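Local coordinates for polyporopepsin (Irpex lacteus, PDB 1WKR), which cleaves proteins as a pepsin-like aspartic endopeptidase of broad specificity with milk-clotting activity, at residues N17-G21 against D75-L79; T38-A42 against I89-D95; T182-Y188 against G301-D305; L219-F225 against G294-S300. All coordinates share one frame; numbering follows the deposited sequence.

Contact 1: N17-G21 against D75-L79; sequences NVGVG and DTVTL
The carboxylate of Asp75 is the flat group here, set against Val20 and Gly21 in an antiparallel strand pair of the N-terminal lobe of the pepsin fold. Its OD2 meets Val20 CG1 at 3.5 Å, while OD1 lies 3.4 Å from Gly21 CA. The backbone N-H of Thr76 reaches OD1 from the anti side, slightly out of the carboxylate plane, and hydroxyls of Tyr46 and Thr51 bind OD2 and OD1 respectively, so several donors fix the rotation of this buried acid. Gly19 and Thr78 form a hydrogen-bonded pair, in which Thr78 N donates to Gly19 O at 2.8 Å and Gly19 N to Thr78 O. Val20 and Val77, the adjacent non-hydrogen-bonded pair, put their side chains on the same, buried face. There Val18 CG1, opposite its own backbone N (chi1 -178°), meets Val77 CG1 at 3.6 Å, and Val18 CG2 lies beside Leu79 CD2. Leu29 of strand 25-32 and Ile89 of strand 82-96 also pack here, on Val18 and Val20. Beyond the pair, Gly21 N donates to Thr76 O, and one water gives its protons to Gly21 O and Thr76 O while accepting from Thr78 OG1 at 2.8 Å.

Contact 2: T38-A42 against I89-D95; sequences TWLGA and IGVASRD. With SO4 (sulfate ion), chain F; SO4 (sulfate ion), chain D.
Ala92 N donates to Leu40 O at 2.9 Å, nearly in line with the C=O, and two more bonds tie these parallel strands: Gly90 N to Thr38 O, and Leu40 N to Gly90 O, the last with its donor tilted 32° from the carbonyl plane. Trp39 CA makes a CA-H...O contact with Gly90 O at 3.1 Å. The absence of a side chain at Gly90 matters, since a CB there would press on Trp39 CB. Trp39 CG lies between the backbone N and the carbonyl carbon (chi1 66°), and from there the six-membered ring reaches Ala92 CB through CZ3 (3.7 Å) and approaches Asp95 CB through CH2. On the other face the side chains of Leu40 and Val91 lie side by side, pointing the same way, with Leu40 CD1 4.1 Å from Val91 CG2. Farther on, a classic beta bulge at Ser93 and Arg94, opposite Ser69, bends the chain. There Asp95 N donates to a sulfate oxygen, O4, at 3.0 Å, and Arg94 NH1 reaches O3 of the same ion, probably acquired from the crystallisation liquor. Trp39 also stacks on Phe68. Its weak hydrogen bond through NE1 to Tyr63 OH is consistent with the flap of pepsin-like enzymes, and the pairing of strand 39-40 with strands 82-96 and 103-106 with their psi motif.

Contact 3: T182-Y188 against G301-D305; sequences TSPASAY and GEGLD
Two loops meet here in the C-terminal lobe beside the active-site cleft, joined by one backbone hydrogen bond and a small apolar patch. The bond runs from Ala185 N to Gly303 O at 3.0 Å, its donor tilted 26° from the carbonyl plane. Gly303 CA also leans on Ser183 O at 3.4 Å, just where a side chain would collide with that oxygen. The cis peptide before Pro184 leaves its CD 3.4 Å from Glu302 O. Leu304 carries the apolar part: its CG stands opposite the backbone N (chi1 -161°), and the Leu304 and Tyr188 side chains cross at about a right angle, Leu304 CD1 lying 3.8 Å from Tyr188 CE1. Along the same side chain, CB touches Pro184 CG and CG nears Ala185 CB. With an alanine here, the CD1 contact goes, and the Tyr188 ring would probably lose a support and gain freedom to shift. Within 301-305, Asp305 holds the turn, OD2 accepting from Gly301 N at 2.8 Å and OD1 from Glu302 N on its syn lone pair. The hydroxyl of Tyr188 hydrogen-bonds the backbone of the bound inhibitor pepstatin, and modified side chains of the inhibitor pack on Tyr188 and Leu304. Strand 207-211 touches both loops, Ile210 meeting Tyr188 and Leu304, and Ala208 meeting Thr182 and Ala185, while residues 301-305 lead straight into strand 306-308.

Contact 4: L219-F225 against G294-S300; sequences LIASDAF and GDLGSDS
With CG opposite the backbone N in both Phe225 (chi1 -172°) and Asp295 (chi1 -165°), the ring and the acid side chain cross at about a right angle. Asp295 CB then sits over one face of the Phe225 ring, 3.8 Å from its centroid, a CH-pi contact offset toward the rim. The carboxylate beyond it turns to the helix start: Asp295 OD1 takes the hydroxyl of Ser222 on its syn lone pair at 2.8 Å, and on the anti side, well out of plane, the N-H of Gly297. The latter bond closes an Asx turn, and the two donors together hold the carboxylate's rotation, while one water links Asp295 OD2 to Ser222 O. Ser222 N, just after the N-cap residue Ala221, donates to Ser298 O at 2.8 Å from above the carbonyl plane. Strand 218-220 pairs parallel with strand 289-295 and antiparallel with 306-308, consistent with the psi motif that the C-terminal lobe of pepsins repeats. Ile220 N donates to Gly294 O, and Leu296 N answers with an almost straight bond to Ile220 O. Leu219 CD2 needs the bare backbone of Gly294, 3.5 Å from its C atom. Asp223, in the first helical turn, holds Ser300 doubly: OD1 accepts from Ser300 N at 2.8 Å and OD2 from Ser300 OG at 2.6 Å, both on the syn side. A leucine in its place has neither oxygen, so the N-H and hydroxyl of Ser300 would probably lose these acceptors and the loop end could drift. Two acids, probably of like charge, lie 4.3 Å apart (Asp299 OD1 to Asp223 OD1), with Asp299 exposed.

Contacts 1 and 2 belong to the N-terminal lobe and share an apolar interior, where Val20 of contact 1 packs on Leu40 and Ile89 of contact 2; strands 67-79 and 82-96 are neighbours in the same sheet. Contact 1 is the buried one and relies on regular strand bonds; contacts 2, 3 and 4 are partly buried, contact 2 running out to water and sulfate at its Asp95 end. Contacts 3 and 4 lie in the other lobe: contact 3 is made of loops, whereas contact 4 joins a parallel strand pair, a helix start and a loop. They meet through Asp305 O and Ala221 N, probably a hydrogen bond. Carboxylates organise turns in both, but contact 3 opens onto the inhibitor.

Contact 1: N17-G21 against D75-L79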
# COMPACT_ATOMS: atom_id res chain seq x y z
N ASN A 17 7.54 9.94 8.29
CA ASN A 17 8.21 10.15 9.58
C ASN A 17 7.26 9.96 10.69
O ASN A 17 6.13 10.49 10.74
CB ASN A 17 8.78 11.62 9.64
CG ASN A 17 9.96 11.70 8.75
OD1 ASN A 17 10.15 12.93 8.24
ND2 ASN A 17 10.69 10.79 8.51
N VAL A 18 7.69 9.17 11.68
CA VAL A 18 6.88 8.81 12.84
C VAL A 18 7.72 9.04 14.08
O VAL A 18 8.87 8.46 14.19
CB VAL A 18 6.41 7.33 12.81
CG1 VAL A 18 5.54 6.98 13.97
CG2 VAL A 18 5.70 7.06 11.46
N GLY A 19 7.28 9.84 15.01
CA GLY A 19 8.00 9.95 16.30
C GLY A 19 7.57 8.90 17.26
O GLY A 19 6.39 8.52 17.34
N VAL A 20 8.52 8.35 18.02
CA VAL A 20 8.26 7.38 19.05
C VAL A 20 9.02 7.80 20.30
O VAL A 20 10.25 8.05 20.22
CB VAL A 20 8.64 5.97 18.62
CG1 VAL A 20 8.26 5.00 19.75
CG2 VAL A 20 7.93 5.57 17.28
N GLY A 21 8.30 7.88 21.38
CA GLY A 21 8.90 8.23 22.74
C GLY A 21 8.63 9.70 23.07
O GLY A 21 8.12 10.49 22.34
N ASP A 75 4.11 2.60 23.56
CA ASP A 75 4.87 3.83 23.56
C ASP A 75 4.02 4.96 22.97
O ASP A 75 2.91 4.69 22.40
CB ASP A 75 6.18 3.65 22.74
CG ASP A 75 7.32 4.49 23.32
OD1 ASP A 75 7.09 5.60 23.79
OD2 ASP A 75 8.50 4.08 23.15
N THR A 76 4.47 6.17 23.09
CA THR A 76 3.78 7.34 22.51
C THR A 76 4.25 7.48 21.09
O THR A 76 5.46 7.59 20.82
CB THR A 76 4.09 8.58 23.31
OG1 THR A 76 3.46 8.41 24.60
CG2 THR A 76 3.48 9.84 22.69
N VAL A 77 3.31 7.52 20.16
CA VAL A 77 3.60 7.65 18.70
C VAL A 77 3.07 8.94 18.20
O VAL A 77 1.87 9.28 18.48
CB VAL A 77 2.93 6.44 17.99
CG1 VAL A 77 2.93 6.63 16.48
CG2 VAL A 77 3.69 5.16 18.39
N THR A 78 3.84 9.67 17.42
CA THR A 78 3.43 10.98 16.85
C THR A 78 3.44 10.91 15.36
O THR A 78 4.39 10.43 14.73
CB THR A 78 4.46 12.07 17.29
OG1 THR A 78 4.53 12.09 18.77
CG2 THR A 78 4.02 13.40 16.92
N LEU A 79 2.32 11.33 14.78
CA LEU A 79 2.10 11.37 13.33
C LEU A 79 1.70 12.82 13.02
O LEU A 79 0.57 13.24 13.27
CB LEU A 79 0.93 10.42 12.95
CG LEU A 79 1.30 8.94 13.14
CD1 LEU A 79 0.06 8.03 13.11
CD2 LEU A 79 2.25 8.54 12.01
O HOH W 1 6.33 10.27 20.00

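Contact 2: T38-A42 against I89-D95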
# COMPACT_ATOMS: atom_id res chain seq x y z
N THR A 38 2.33 -2.00 13.55
CA THR A 38 3.30 -0.89 13.48
C THR A 38 4.55 -1.31 14.21
O THR A 38 4.43 -1.73 15.38
CB THR A 38 2.69 0.39 14.02
OG1 THR A 38 1.68 0.83 13.09
CG2 THR A 38 3.72 1.50 14.15
N TRP A 39 5.69 -1.28 13.55
CA TRP A 39 6.94 -1.73 14.20
C TRP A 39 8.09 -0.99 13.66
O TRP A 39 8.08 -0.40 12.56
CB TRP A 39 7.09 -3.25 13.97
CG TRP A 39 7.30 -3.68 12.53
CD1 TRP A 39 6.36 -4.05 11.63
CD2 TRP A 39 8.59 -3.85 11.88
NE1 TRP A 39 6.95 -4.41 10.43
CE2 TRP A 39 8.32 -4.34 10.58
CE3 TRP A 39 9.90 -3.67 12.29
CZ2 TRP A 39 9.32 -4.61 9.66
CZ3 TRP A 39 10.92 -3.94 11.38
CH2 TRP A 39 10.64 -4.44 10.07
N LEU A 40 9.18 -1.04 14.44
CA LEU A 40 10.43 -0.38 14.09
C LEU A 40 11.60 -1.30 14.52
O LEU A 40 11.40 -2.34 15.14
CB LEU A 40 10.52 1.03 14.75
CG LEU A 40 10.41 1.06 16.27
CD1 LEU A 40 11.75 0.75 17.00
CD2 LEU A 40 9.94 2.46 16.67
N GLY A 41 12.81 -0.90 14.13
CA GLY A 41 14.02 -1.67 14.53
C GLY A 41 14.72 -2.21 13.34
O GLY A 41 15.77 -2.91 13.53
N ALA A 42 14.26 -2.02 12.10
CA ALA A 42 15.01 -2.48 10.92
C ALA A 42 16.20 -1.67 10.64
O ALA A 42 17.09 -2.09 9.79
CB ALA A 42 14.08 -2.52 9.67
N ILE A 89 3.33 -1.23 19.69
CA ILE A 89 4.28 -1.33 18.56
C ILE A 89 5.13 -2.56 18.71
O ILE A 89 5.48 -3.00 19.84
CB ILE A 89 5.16 -0.07 18.45
CG1 ILE A 89 6.05 0.15 19.71
CG2 ILE A 89 4.28 1.16 18.20
CD1 ILE A 89 7.08 1.16 19.50
N GLY A 90 5.60 -3.09 17.62
CA GLY A 90 6.66 -4.10 17.60
C GLY A 90 8.03 -3.47 17.47
O GLY A 90 8.22 -2.41 16.89
N VAL A 91 9.00 -4.19 18.06
CA VAL A 91 10.41 -3.79 17.98
C VAL A 91 11.19 -5.03 17.51
O VAL A 91 11.25 -6.03 18.22
CB VAL A 91 10.93 -3.26 19.33
CG1 VAL A 91 12.42 -2.97 19.23
CG2 VAL A 91 10.18 -1.97 19.66
N ALA A 92 11.70 -4.93 16.31
CA ALA A 92 12.27 -6.15 15.66
C ALA A 92 13.65 -6.48 16.21
O ALA A 92 14.53 -5.57 16.32
CB ALA A 92 12.40 -5.88 14.14
N SER A 93 13.84 -7.74 16.50
CA SER A 93 15.25 -8.33 16.70
C SER A 93 15.66 -9.09 15.47
O SER A 93 16.85 -9.38 15.34
CB SER A 93 15.26 -9.19 17.90
OG SER A 93 14.35 -10.23 17.83
N ARG A 94 14.72 -9.46 14.61
CA ARG A 94 15.02 -10.10 13.30
C ARG A 94 14.19 -9.35 12.25
O ARG A 94 13.03 -9.14 12.49
CB ARG A 94 14.61 -11.63 13.31
CG ARG A 94 15.40 -12.53 14.33
CD ARG A 94 16.89 -12.43 14.14
NE ARG A 94 17.64 -13.12 15.20
CZ ARG A 94 18.74 -12.37 15.82
NH1 ARG A 94 19.32 -11.17 15.21
NH2 ARG A 94 19.33 -12.78 16.90
N ASP A 95 14.77 -9.10 11.07
CA ASP A 95 13.91 -8.58 9.95
C ASP A 95 14.61 -8.87 8.63
O ASP A 95 15.87 -8.90 8.54
CB ASP A 95 13.63 -7.06 10.09
CG ASP A 95 14.87 -6.28 10.03
OD1 ASP A 95 15.55 -6.03 11.00
OD2 ASP A 95 15.23 -5.81 8.86
S SO4 F . 18.40 -10.46 10.88
O1 SO4 F . 19.26 -10.07 9.60
O2 SO4 F . 17.35 -11.31 10.73
O3 SO4 F . 19.38 -10.98 11.95
O4 SO4 F . 17.80 -9.09 11.34
S SO4 D . 13.56 -10.47 21.21
O1 SO4 D . 14.81 -9.75 22.04
O2 SO4 D . 12.74 -9.32 20.73
O3 SO4 D . 14.14 -11.16 20.11
O4 SO4 D . 12.80 -11.31 22.04
O HOH W 2 16.55 -3.47 16.35
O HOH W 3 17.99 -4.38 12.16
O HOH W 4 17.49 -4.40 8.72

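Contact 3: T182-Y188 against G301-D305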
# COMPACT_ATOMS: atom_id res chain seq x y z
N THR A 182 -15.80 -11.84 0.48
CA THR A 182 -15.02 -13.01 0.08
C THR A 182 -13.74 -13.09 0.82
O THR A 182 -12.98 -12.05 0.87
CB THR A 182 -14.76 -12.96 -1.43
OG1 THR A 182 -16.03 -13.13 -2.09
CG2 THR A 182 -13.84 -14.02 -1.87
N SER A 183 -13.41 -14.18 1.45
CA SER A 183 -12.21 -14.43 2.16
C SER A 183 -11.11 -15.06 1.28
O SER A 183 -11.51 -15.86 0.37
CB SER A 183 -12.52 -15.37 3.40
OG SER A 183 -11.30 -15.52 4.26
N PRO A 184 -9.85 -14.83 1.44
CA PRO A 184 -9.27 -14.00 2.55
C PRO A 184 -9.14 -12.52 2.23
O PRO A 184 -8.66 -11.78 3.13
CB PRO A 184 -7.90 -14.64 2.75
CG PRO A 184 -7.50 -15.15 1.38
CD PRO A 184 -8.80 -15.54 0.71
N ALA A 185 -9.52 -12.03 1.04
CA ALA A 185 -9.43 -10.58 0.78
C ALA A 185 -10.16 -9.77 1.80
O ALA A 185 -9.73 -8.65 2.13
CB ALA A 185 -10.03 -10.28 -0.60
N SER A 186 -11.24 -10.30 2.39
CA SER A 186 -12.04 -9.60 3.39
C SER A 186 -11.27 -9.25 4.66
O SER A 186 -11.77 -8.35 5.40
CB SER A 186 -13.26 -10.45 3.74
OG SER A 186 -12.79 -11.69 4.33
N ALA A 187 -10.15 -9.87 4.92
CA ALA A 187 -9.36 -9.54 6.13
C ALA A 187 -8.56 -8.28 5.93
O ALA A 187 -8.05 -7.69 6.89
CB ALA A 187 -8.43 -10.73 6.43
N TYR A 188 -8.31 -7.88 4.66
CA TYR A 188 -7.51 -6.70 4.28
C TYR A 188 -8.43 -5.61 3.89
O TYR A 188 -9.66 -5.65 4.13
CB TYR A 188 -6.56 -7.15 3.13
CG TYR A 188 -5.66 -8.31 3.41
CD1 TYR A 188 -6.20 -9.66 3.31
CD2 TYR A 188 -4.35 -8.17 3.80
CE1 TYR A 188 -5.38 -10.73 3.62
CE2 TYR A 188 -3.56 -9.28 4.14
CZ TYR A 188 -4.10 -10.53 4.00
OH TYR A 188 -3.33 -11.65 4.35
N GLY A 301 -9.70 -17.27 -8.42
CA GLY A 301 -10.63 -18.19 -7.69
C GLY A 301 -10.15 -18.50 -6.29
O GLY A 301 -10.79 -19.32 -5.67
N GLU A 302 -9.11 -17.87 -5.79
CA GLU A 302 -8.65 -18.14 -4.44
C GLU A 302 -9.16 -17.13 -3.44
O GLU A 302 -8.74 -17.17 -2.25
CB GLU A 302 -7.12 -18.15 -4.39
CG GLU A 302 -6.57 -19.30 -5.21
CD GLU A 302 -4.99 -19.52 -4.88
OE1 GLU A 302 -4.45 -18.71 -4.22
OE2 GLU A 302 -4.57 -20.59 -5.34
N GLY A 303 -10.07 -16.26 -3.79
CA GLY A 303 -10.60 -15.27 -2.85
C GLY A 303 -9.66 -14.10 -2.59
O GLY A 303 -9.96 -13.30 -1.69
N LEU A 304 -8.54 -13.98 -3.31
CA LEU A 304 -7.61 -12.82 -3.21
C LEU A 304 -6.81 -12.95 -4.49
O LEU A 304 -5.80 -13.71 -4.55
CB LEU A 304 -6.79 -12.92 -1.92
CG LEU A 304 -6.18 -11.59 -1.53
CD1 LEU A 304 -5.63 -11.64 -0.08
CD2 LEU A 304 -5.12 -11.11 -2.46
N ASP A 305 -7.23 -12.22 -5.51
CA ASP A 305 -6.81 -12.52 -6.90
C ASP A 305 -6.15 -11.32 -7.57
O ASP A 305 -5.85 -11.36 -8.78
CB ASP A 305 -8.03 -12.96 -7.70
CG ASP A 305 -8.66 -14.26 -7.25
OD1 ASP A 305 -8.05 -15.02 -6.45
OD2 ASP A 305 -9.78 -14.56 -7.74

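Contact 4: L219-F225 against G294-S300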
# COMPACT_ATOMS: atom_id res chain seq x y z
N LEU A 219 -0.58 -6.16 -9.07
CA LEU A 219 -0.47 -7.60 -9.28
C LEU A 219 -1.81 -8.21 -9.59
O LEU A 219 -2.84 -7.88 -8.97
CB LEU A 219 0.11 -8.28 -8.02
CG LEU A 219 1.53 -7.87 -7.61
CD1 LEU A 219 1.92 -8.63 -6.31
CD2 LEU A 219 2.51 -8.18 -8.74
N ILE A 220 -1.80 -9.13 -10.55
CA ILE A 220 -3.03 -9.84 -10.96
C ILE A 220 -2.80 -11.32 -11.03
O ILE A 220 -1.67 -11.78 -11.26
CB ILE A 220 -3.57 -9.25 -12.32
CG1 ILE A 220 -2.53 -9.42 -13.46
CG2 ILE A 220 -3.92 -7.79 -12.11
CD1 ILE A 220 -3.02 -8.88 -14.80
N ALA A 221 -3.86 -12.07 -10.80
CA ALA A 221 -3.78 -13.54 -10.81
C ALA A 221 -3.08 -14.06 -12.06
O ALA A 221 -3.16 -13.44 -13.10
CB ALA A 221 -5.18 -14.14 -10.72
N SER A 222 -2.43 -15.20 -11.93
CA SER A 222 -1.57 -15.69 -13.03
C SER A 222 -2.24 -15.88 -14.33
O SER A 222 -1.65 -15.61 -15.37
CB SER A 222 -0.92 -17.04 -12.54
OG SER A 222 -0.21 -16.85 -11.33
N ASP A 223 -3.49 -16.38 -14.32
CA ASP A 223 -4.22 -16.51 -15.55
C ASP A 223 -4.56 -15.19 -16.19
O ASP A 223 -4.55 -15.03 -17.43
CB ASP A 223 -5.51 -17.37 -15.32
CG ASP A 223 -6.33 -16.96 -14.12
OD1 ASP A 223 -5.83 -16.72 -13.01
OD2 ASP A 223 -7.59 -16.85 -14.22
N ALA A 224 -4.81 -14.13 -15.38
CA ALA A 224 -5.02 -12.78 -15.88
C ALA A 224 -3.72 -12.17 -16.38
O ALA A 224 -3.72 -11.50 -17.42
CB ALA A 224 -5.56 -11.94 -14.72
N PHE A 225 -2.60 -12.44 -15.69
CA PHE A 225 -1.30 -11.97 -16.17
C PHE A 225 -0.96 -12.55 -17.50
O PHE A 225 -0.45 -11.86 -18.39
CB PHE A 225 -0.22 -12.39 -15.13
CG PHE A 225 1.12 -11.81 -15.41
CD1 PHE A 225 1.40 -10.47 -15.23
CD2 PHE A 225 2.14 -12.68 -15.86
CE1 PHE A 225 2.64 -9.97 -15.47
CE2 PHE A 225 3.39 -12.12 -16.10
CZ PHE A 225 3.67 -10.79 -15.87
N GLY A 294 2.17 -6.93 -12.70
CA GLY A 294 2.89 -8.17 -12.40
C GLY A 294 2.04 -9.32 -12.06
O GLY A 294 0.80 -9.17 -11.93
N ASP A 295 2.65 -10.47 -11.87
CA ASP A 295 1.97 -11.71 -11.58
C ASP A 295 1.85 -11.86 -10.10
O ASP A 295 2.87 -11.89 -9.36
CB ASP A 295 2.77 -12.88 -12.20
CG ASP A 295 1.98 -14.18 -12.28
OD1 ASP A 295 1.13 -14.45 -11.44
OD2 ASP A 295 2.16 -14.95 -13.29
N LEU A 296 0.62 -12.01 -9.56
CA LEU A 296 0.41 -12.28 -8.15
C LEU A 296 1.04 -13.62 -7.69
O LEU A 296 1.30 -13.77 -6.51
CB LEU A 296 -1.11 -12.29 -7.90
CG LEU A 296 -1.59 -12.50 -6.48
CD1 LEU A 296 -1.03 -11.45 -5.50
CD2 LEU A 296 -3.11 -12.52 -6.45
N GLY A 297 1.15 -14.57 -8.62
CA GLY A 297 1.76 -15.84 -8.24
C GLY A 297 0.78 -16.86 -7.79
O GLY A 297 1.18 -17.91 -7.20
N SER A 298 -0.49 -16.66 -8.06
CA SER A 298 -1.60 -17.57 -7.76
C SER A 298 -2.69 -17.39 -8.80
O SER A 298 -2.83 -16.26 -9.33
CB SER A 298 -2.15 -17.38 -6.32
OG SER A 298 -2.47 -16.04 -6.10
N ASP A 299 -3.48 -18.42 -9.09
CA ASP A 299 -4.52 -18.36 -10.05
C ASP A 299 -5.76 -17.72 -9.45
O ASP A 299 -5.97 -17.72 -8.22
CB ASP A 299 -4.92 -19.77 -10.49
CG ASP A 299 -3.83 -20.43 -11.29
OD1 ASP A 299 -3.00 -19.81 -11.89
OD2 ASP A 299 -3.91 -21.69 -11.39
N SER A 300 -6.60 -17.18 -10.31
CA SER A 300 -7.88 -16.62 -9.85
C SER A 300 -8.78 -17.68 -9.26
O SER A 300 -8.62 -18.87 -9.57
CB SER A 300 -8.58 -15.93 -11.07
OG SER A 300 -8.97 -16.86 -12.03
O HOH W 5 1.00 -16.17 -15.47